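Local coordinates for designed helical repeat protein (PDB 5CWF) that is a computationally designed helical repeat protein with no evident natural function, folding into a compact stack of antiparallel helical hairpins, at residues Lys13-Leu18 / Ala60-Ala65; Glu17-Asn22 / Glu26-Ile31; Met54-Lys59 / Ala101-Val106. One frame throughout, in Å; residues are numbered along the deposited sequence.

How the contacts relate
All three contacts are apolar packing between helices. Contacts 1 and 2 share E17 and L18 on helix 3-21 and lie close together, their centres about 8 Å apart; V16 CG2 packs on I31 CG2 at 3.5 Å and so joins them. I31, on helix 25-44, also meets A65 and V61 of contact 1. Contact 3 repeats the packing further along the same layer of helices, its centre about 14 Å from that of contact 1, and the A60 CB to V106 CG2 approach of 3.8 Å links these two through helix 48-67. Contacts 2 and 3 do not touch. Bound calcium ions lie near contacts 1 and 2: one about 5 Å from the K20 side chain, and one about 10 Å from that of A65.

Contact 1. Residues Lys13-Leu18 / Ala60-Ala65; sequences KKAVEL and AVLLAA
A15 and A65 mark the closest backbone approach, their CA atoms 6.9 Å apart, where helices 3-21 and 48-67 run in the same N-to-C sense. The segments bury 85 Å² between them. The methyl of A15 points at the other helix and does the touching from its side. It faces two residues that follow each other at an interval of three on segment 60-65, about one helical turn. L62 starts the turn: its CB does not aim at helix 3-21, but with CG anti to the backbone N (chi1 -170°) the end of the chain comes nearer and CD1 stops 4.1 Å from A15 CB. A65 ends it with a methyl-to-methyl approach, CB of A65 lying 4.5 Å from CB of A15. The outward flank of segment 13-18 carries a salt bridge within the helix, K13 NZ meeting E17 OE2 nearly along its C-O axis at 3.1 Å. V16 and V61 both touch helix 25-44 on the inner side. Two like-directed helices packed side by side through alanine and leucine side chains, with an antiparallel helix behind them, are what the two-layered stack of a designed alpha-helical repeat protein is built from.

Contact 2. Residues Glu17-Asn22 / Glu26-Ile31; sequences ELAKKN and EVAREI
A28 and A19, which bury the most surface here, point their CB atoms at each other, and the methyls meet at 3.7 Å. The small side chains are consistent with the close approach, the CA atoms of A19 and A28 being 5.3 Å apart. A19 CB also lies 4.0 Å from A28 CA, which makes this methyl rest against the backbone of the other helix as well as its side chain. K20 adds the third piece from the solvent side. Its CG, anti to the carbonyl carbon (chi1 -69°), lies alongside the A28 methyl, K20 CG to A28 CB being 3.8 Å, while the chain beyond CG runs out extended and carries the ammonium away from the apolar contact. The A28 methyl is therefore touched by two consecutive residues of helix 3-21. The side chain of K20 comes within about 5 Å of a bound calcium ion. Helix 3-21 gives way to the turn at N22, and helix 25-44 returns antiparallel to it, so this is the closed end of a helical hairpin. Toward the interior, I31 faces helix 3-21, where it meets L12, and helix 48-67; at the surface, E26 forms a salt bridge with R74 of helix 70-89.

Contact 3. Residues Met54-Lys59 / Ala101-Val106; sequences MLALAK and ALAKAV
L57 reaches A103 because its CG stands anti to the carbonyl carbon (chi1 -69°) and CD2 then swings forward to the partner helix, although the CB itself does not point straight there. The result is a tight pair, L57 CD2 to A103 CB at 3.5 Å, closer than carbon atoms usually pack. L57 CG follows at 3.8 Å from the same A103 CB, and CD2 also lies 3.7 Å from A103 CA, so the branch also rests against the backbone. V106 CG2, which sits between V106's own backbone N and carbonyl carbon, meets the same leucine branch; the approach to L57 CD2 is looser, at 4.2 Å. The two segments run in nearly the same direction, their axes 8.4 Å apart at closest approach and crossing at 24°. Alternate helices of the chain, like-directed and side by side in this way, form one layer of the designed helical repeat fold, and the alanines at the crossing are consistent with the close spacing. A56 supplies such a residue opposite A103: its methyl points at the other helix and meets A103 CB at 3.8 Å, beside the L57 branch that presses the same methyl. The other layer packs against the same leucine: L57 also touches I83 and V84 of helix 70-89, while L102 and A105 lean on helix 115-134.

Contact 1. Residues Lys13-Leu18 / Ala60-Ala65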
# COMPACT_ATOMS: atom_id res chain seq x y z
N LYS A 13 3.45 15.59 5.21
CA LYS A 13 4.32 16.24 6.18
C LYS A 13 3.47 16.86 7.31
O LYS A 13 3.85 16.82 8.48
CB LYS A 13 5.18 17.30 5.49
CG LYS A 13 6.26 17.90 6.37
CD LYS A 13 7.15 18.83 5.56
CE LYS A 13 8.31 19.37 6.38
NZ LYS A 13 7.92 20.55 7.20
N LYS A 14 2.31 17.40 6.96
CA LYS A 14 1.39 17.92 7.96
C LYS A 14 0.79 16.82 8.81
O LYS A 14 0.55 17.00 10.01
CB LYS A 14 0.24 18.71 7.31
CG LYS A 14 0.30 20.21 7.50
CD LYS A 14 1.17 20.90 6.47
CE LYS A 14 0.79 22.36 6.34
NZ LYS A 14 1.31 22.96 5.08
N ALA A 15 0.52 15.67 8.20
CA ALA A 15 -0.03 14.53 8.92
C ALA A 15 0.97 13.99 9.95
O ALA A 15 0.57 13.53 11.03
CB ALA A 15 -0.43 13.43 7.95
N VAL A 16 2.25 14.03 9.61
CA VAL A 16 3.28 13.57 10.52
C VAL A 16 3.33 14.50 11.72
O VAL A 16 3.42 14.07 12.86
CB VAL A 16 4.66 13.51 9.82
CG1 VAL A 16 5.82 13.29 10.82
CG2 VAL A 16 4.67 12.40 8.74
N GLU A 17 3.30 15.80 11.44
CA GLU A 17 3.37 16.79 12.50
C GLU A 17 2.16 16.71 13.43
O GLU A 17 2.28 16.85 14.66
CB GLU A 17 3.52 18.17 11.86
CG GLU A 17 4.90 18.32 11.22
CD GLU A 17 4.96 19.33 10.08
OE1 GLU A 17 3.95 20.02 9.81
OE2 GLU A 17 6.03 19.43 9.44
N LEU A 18 0.99 16.47 12.86
CA LEU A 18 -0.22 16.30 13.64
C LEU A 18 -0.15 15.03 14.49
O LEU A 18 -0.57 15.02 15.63
CB LEU A 18 -1.44 16.24 12.72
CG LEU A 18 -2.78 16.04 13.44
CD1 LEU A 18 -3.01 17.14 14.48
CD2 LEU A 18 -3.92 16.03 12.43
N ALA A 60 -3.47 7.21 0.03
CA ALA A 60 -4.02 6.19 0.92
C ALA A 60 -3.52 6.41 2.34
O ALA A 60 -4.29 6.30 3.31
CB ALA A 60 -3.67 4.82 0.46
N VAL A 61 -2.24 6.72 2.47
CA VAL A 61 -1.66 6.95 3.79
C VAL A 61 -2.30 8.18 4.43
O VAL A 61 -2.66 8.16 5.61
CB VAL A 61 -0.12 7.14 3.68
CG1 VAL A 61 0.52 7.54 5.03
CG2 VAL A 61 0.51 5.87 3.19
N LEU A 62 -2.48 9.22 3.64
CA LEU A 62 -3.04 10.48 4.10
C LEU A 62 -4.48 10.30 4.59
O LEU A 62 -4.86 10.80 5.65
CB LEU A 62 -2.98 11.52 2.98
CG LEU A 62 -3.31 12.96 3.38
CD1 LEU A 62 -2.18 13.50 4.26
CD2 LEU A 62 -3.54 13.82 2.15
N LEU A 63 -5.28 9.55 3.82
CA LEU A 63 -6.66 9.30 4.20
C LEU A 63 -6.77 8.40 5.42
O LEU A 63 -7.66 8.60 6.26
CB LEU A 63 -7.45 8.67 3.06
CG LEU A 63 -7.82 9.58 1.90
CD1 LEU A 63 -8.49 8.75 0.82
CD2 LEU A 63 -8.70 10.73 2.34
N ALA A 64 -5.88 7.42 5.52
CA ALA A 64 -5.89 6.52 6.66
C ALA A 64 -5.50 7.27 7.92
O ALA A 64 -6.08 7.06 8.99
CB ALA A 64 -4.97 5.35 6.44
N ALA A 65 -4.55 8.19 7.80
CA ALA A 65 -4.15 8.95 8.98
C ALA A 65 -5.33 9.80 9.46
O ALA A 65 -5.51 10.02 10.65
CB ALA A 65 -2.97 9.84 8.67

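Contact 2. Residues Glu17-Asn22 / Glu26-Ile31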
# COMPACT_ATOMS: atom_id res chain seq x y z
N GLU A 17 3.30 15.80 11.44
CA GLU A 17 3.37 16.79 12.50
C GLU A 17 2.16 16.71 13.43
O GLU A 17 2.28 16.85 14.66
CB GLU A 17 3.52 18.17 11.86
CG GLU A 17 4.90 18.32 11.22
CD GLU A 17 4.96 19.33 10.08
OE1 GLU A 17 3.95 20.02 9.81
OE2 GLU A 17 6.03 19.43 9.44
N LEU A 18 0.99 16.47 12.86
CA LEU A 18 -0.22 16.30 13.64
C LEU A 18 -0.15 15.03 14.49
O LEU A 18 -0.57 15.02 15.63
CB LEU A 18 -1.44 16.24 12.72
CG LEU A 18 -2.78 16.04 13.44
CD1 LEU A 18 -3.01 17.14 14.48
CD2 LEU A 18 -3.92 16.03 12.43
N ALA A 19 0.35 13.95 13.90
CA ALA A 19 0.54 12.72 14.67
C ALA A 19 1.46 12.98 15.86
O ALA A 19 1.21 12.49 16.98
CB ALA A 19 1.12 11.61 13.77
N LYS A 20 2.56 13.70 15.63
CA LYS A 20 3.48 13.97 16.73
C LYS A 20 2.80 14.81 17.81
O LYS A 20 3.01 14.59 19.00
CB LYS A 20 4.74 14.66 16.25
CG LYS A 20 5.62 13.76 15.41
CD LYS A 20 6.90 14.46 15.00
CE LYS A 20 7.90 13.50 14.37
NZ LYS A 20 9.16 14.23 14.11
N LYS A 21 2.00 15.77 17.37
CA LYS A 21 1.31 16.69 18.30
C LYS A 21 0.43 15.91 19.28
O LYS A 21 0.32 16.27 20.47
CB LYS A 21 0.46 17.70 17.52
CG LYS A 21 -0.22 18.77 18.36
CD LYS A 21 -1.10 19.65 17.44
CE LYS A 21 -1.84 20.76 18.19
NZ LYS A 21 -2.83 20.24 19.18
N ASN A 22 -0.18 14.83 18.78
CA ASN A 22 -1.09 14.01 19.57
C ASN A 22 -0.39 12.85 20.31
O ASN A 22 -1.05 11.96 20.82
CB ASN A 22 -2.18 13.47 18.64
CG ASN A 22 -3.14 14.57 18.16
OD1 ASN A 22 -3.64 15.36 18.95
ND2 ASN A 22 -3.38 14.61 16.85
N GLU A 26 4.72 6.56 17.06
CA GLU A 26 4.93 5.40 16.17
C GLU A 26 4.15 5.52 14.85
O GLU A 26 4.59 5.03 13.77
CB GLU A 26 4.57 4.12 16.93
CG GLU A 26 5.58 3.82 18.07
CD GLU A 26 5.30 2.53 18.84
OE1 GLU A 26 4.13 2.13 18.94
OE2 GLU A 26 6.26 1.90 19.34
N VAL A 27 2.99 6.15 14.90
CA VAL A 27 2.23 6.41 13.68
C VAL A 27 3.01 7.38 12.81
O VAL A 27 3.11 7.21 11.59
CB VAL A 27 0.83 7.02 13.98
CG1 VAL A 27 0.11 7.35 12.68
CG2 VAL A 27 -0.01 6.07 14.77
N ALA A 28 3.53 8.43 13.44
CA ALA A 28 4.27 9.45 12.74
C ALA A 28 5.50 8.86 12.05
O ALA A 28 5.83 9.21 10.90
CB ALA A 28 4.67 10.55 13.72
N ARG A 29 6.16 7.94 12.74
CA ARG A 29 7.34 7.30 12.19
C ARG A 29 7.01 6.53 10.92
O ARG A 29 7.71 6.61 9.91
CB ARG A 29 7.96 6.33 13.21
CG ARG A 29 9.13 5.49 12.68
CD ARG A 29 9.63 4.54 13.77
NE ARG A 29 8.70 3.43 14.00
CZ ARG A 29 8.47 2.86 15.19
NH1 ARG A 29 9.09 3.29 16.28
NH2 ARG A 29 7.61 1.86 15.28
N GLU A 30 5.90 5.80 10.97
CA GLU A 30 5.54 4.95 9.84
C GLU A 30 5.06 5.78 8.65
O GLU A 30 5.33 5.43 7.50
CB GLU A 30 4.48 3.94 10.25
CG GLU A 30 4.44 2.72 9.36
CD GLU A 30 5.68 1.84 9.54
OE1 GLU A 30 6.10 1.18 8.56
OE2 GLU A 30 6.21 1.79 10.66
N ILE A 31 4.33 6.86 8.91
CA ILE A 31 3.94 7.74 7.81
C ILE A 31 5.20 8.33 7.18
O ILE A 31 5.36 8.36 5.95
CB ILE A 31 3.02 8.87 8.30
CG1 ILE A 31 1.71 8.29 8.81
CG2 ILE A 31 2.81 9.91 7.18
CD1 ILE A 31 0.79 9.33 9.44

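Contact 3. Residues Met54-Lys59 / Ala101-Val106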
# COMPACT_ATOMS: atom_id res chain seq x y z
N MET A 54 2.62 5.60 -6.95
CA MET A 54 3.07 6.40 -5.82
C MET A 54 2.00 7.40 -5.39
O MET A 54 1.84 7.64 -4.19
CB MET A 54 4.35 7.16 -6.15
CG MET A 54 5.58 6.30 -6.39
SD MET A 54 5.92 5.11 -5.08
CE MET A 54 5.34 3.60 -5.86
N LEU A 55 1.27 7.98 -6.34
CA LEU A 55 0.21 8.93 -5.98
C LEU A 55 -0.90 8.25 -5.22
O LEU A 55 -1.39 8.77 -4.20
CB LEU A 55 -0.33 9.62 -7.23
CG LEU A 55 -1.39 10.71 -7.00
CD1 LEU A 55 -0.83 11.84 -6.15
CD2 LEU A 55 -1.91 11.25 -8.34
N ALA A 56 -1.30 7.07 -5.69
CA ALA A 56 -2.35 6.34 -5.01
C ALA A 56 -1.91 6.00 -3.58
O ALA A 56 -2.69 6.16 -2.64
CB ALA A 56 -2.71 5.06 -5.79
N LEU A 57 -0.68 5.56 -3.41
CA LEU A 57 -0.18 5.20 -2.07
C LEU A 57 -0.12 6.39 -1.11
O LEU A 57 -0.54 6.29 0.04
CB LEU A 57 1.21 4.58 -2.16
CG LEU A 57 1.27 3.18 -2.81
CD1 LEU A 57 2.70 2.66 -2.85
CD2 LEU A 57 0.36 2.21 -2.03
N ALA A 58 0.39 7.51 -1.62
CA ALA A 58 0.48 8.73 -0.84
C ALA A 58 -0.91 9.15 -0.36
O ALA A 58 -1.10 9.46 0.81
CB ALA A 58 1.13 9.83 -1.66
N LYS A 59 -1.89 9.13 -1.25
CA LYS A 59 -3.27 9.46 -0.85
C LYS A 59 -3.84 8.48 0.15
O LYS A 59 -4.61 8.87 1.03
CB LYS A 59 -4.21 9.50 -2.04
CG LYS A 59 -3.99 10.65 -3.00
CD LYS A 59 -4.84 10.42 -4.22
CE LYS A 59 -4.80 11.57 -5.19
NZ LYS A 59 -5.61 11.20 -6.40
N ALA A 101 -2.90 -2.23 -8.39
CA ALA A 101 -4.13 -2.82 -7.86
C ALA A 101 -4.14 -2.76 -6.34
O ALA A 101 -5.16 -2.41 -5.73
CB ALA A 101 -4.29 -4.26 -8.35
N LEU A 102 -3.01 -3.05 -5.70
CA LEU A 102 -2.96 -3.01 -4.25
C LEU A 102 -3.06 -1.58 -3.74
O LEU A 102 -3.75 -1.33 -2.77
CB LEU A 102 -1.68 -3.66 -3.73
CG LEU A 102 -1.57 -5.16 -4.02
CD1 LEU A 102 -0.24 -5.69 -3.49
CD2 LEU A 102 -2.72 -5.94 -3.40
N ALA A 103 -2.39 -0.64 -4.42
CA ALA A 103 -2.45 0.77 -4.02
C ALA A 103 -3.88 1.30 -4.13
O ALA A 103 -4.36 2.00 -3.24
CB ALA A 103 -1.51 1.60 -4.89
N LYS A 104 -4.58 0.92 -5.19
CA LYS A 104 -5.97 1.31 -5.33
C LYS A 104 -6.84 0.71 -4.23
O LYS A 104 -7.77 1.37 -3.75
CB LYS A 104 -6.51 0.88 -6.70
CG LYS A 104 -6.02 1.74 -7.86
CD LYS A 104 -6.45 1.14 -9.19
CE LYS A 104 -6.02 1.98 -10.39
NZ LYS A 104 -6.39 1.34 -11.68
N ALA A 105 -6.53 -0.52 -3.82
CA ALA A 105 -7.32 -1.19 -2.78
C ALA A 105 -7.13 -0.55 -1.39
O ALA A 105 -8.09 -0.38 -0.65
CB ALA A 105 -6.95 -2.67 -2.72
N VAL A 106 -5.89 -0.24 -1.02
CA VAL A 106 -5.65 0.38 0.27
C VAL A 106 -6.22 1.80 0.26
O VAL A 106 -6.72 2.26 1.26
CB VAL A 106 -4.14 0.36 0.70
CG1 VAL A 106 -3.66 -1.08 0.89
CG2 VAL A 106 -3.26 1.11 -0.27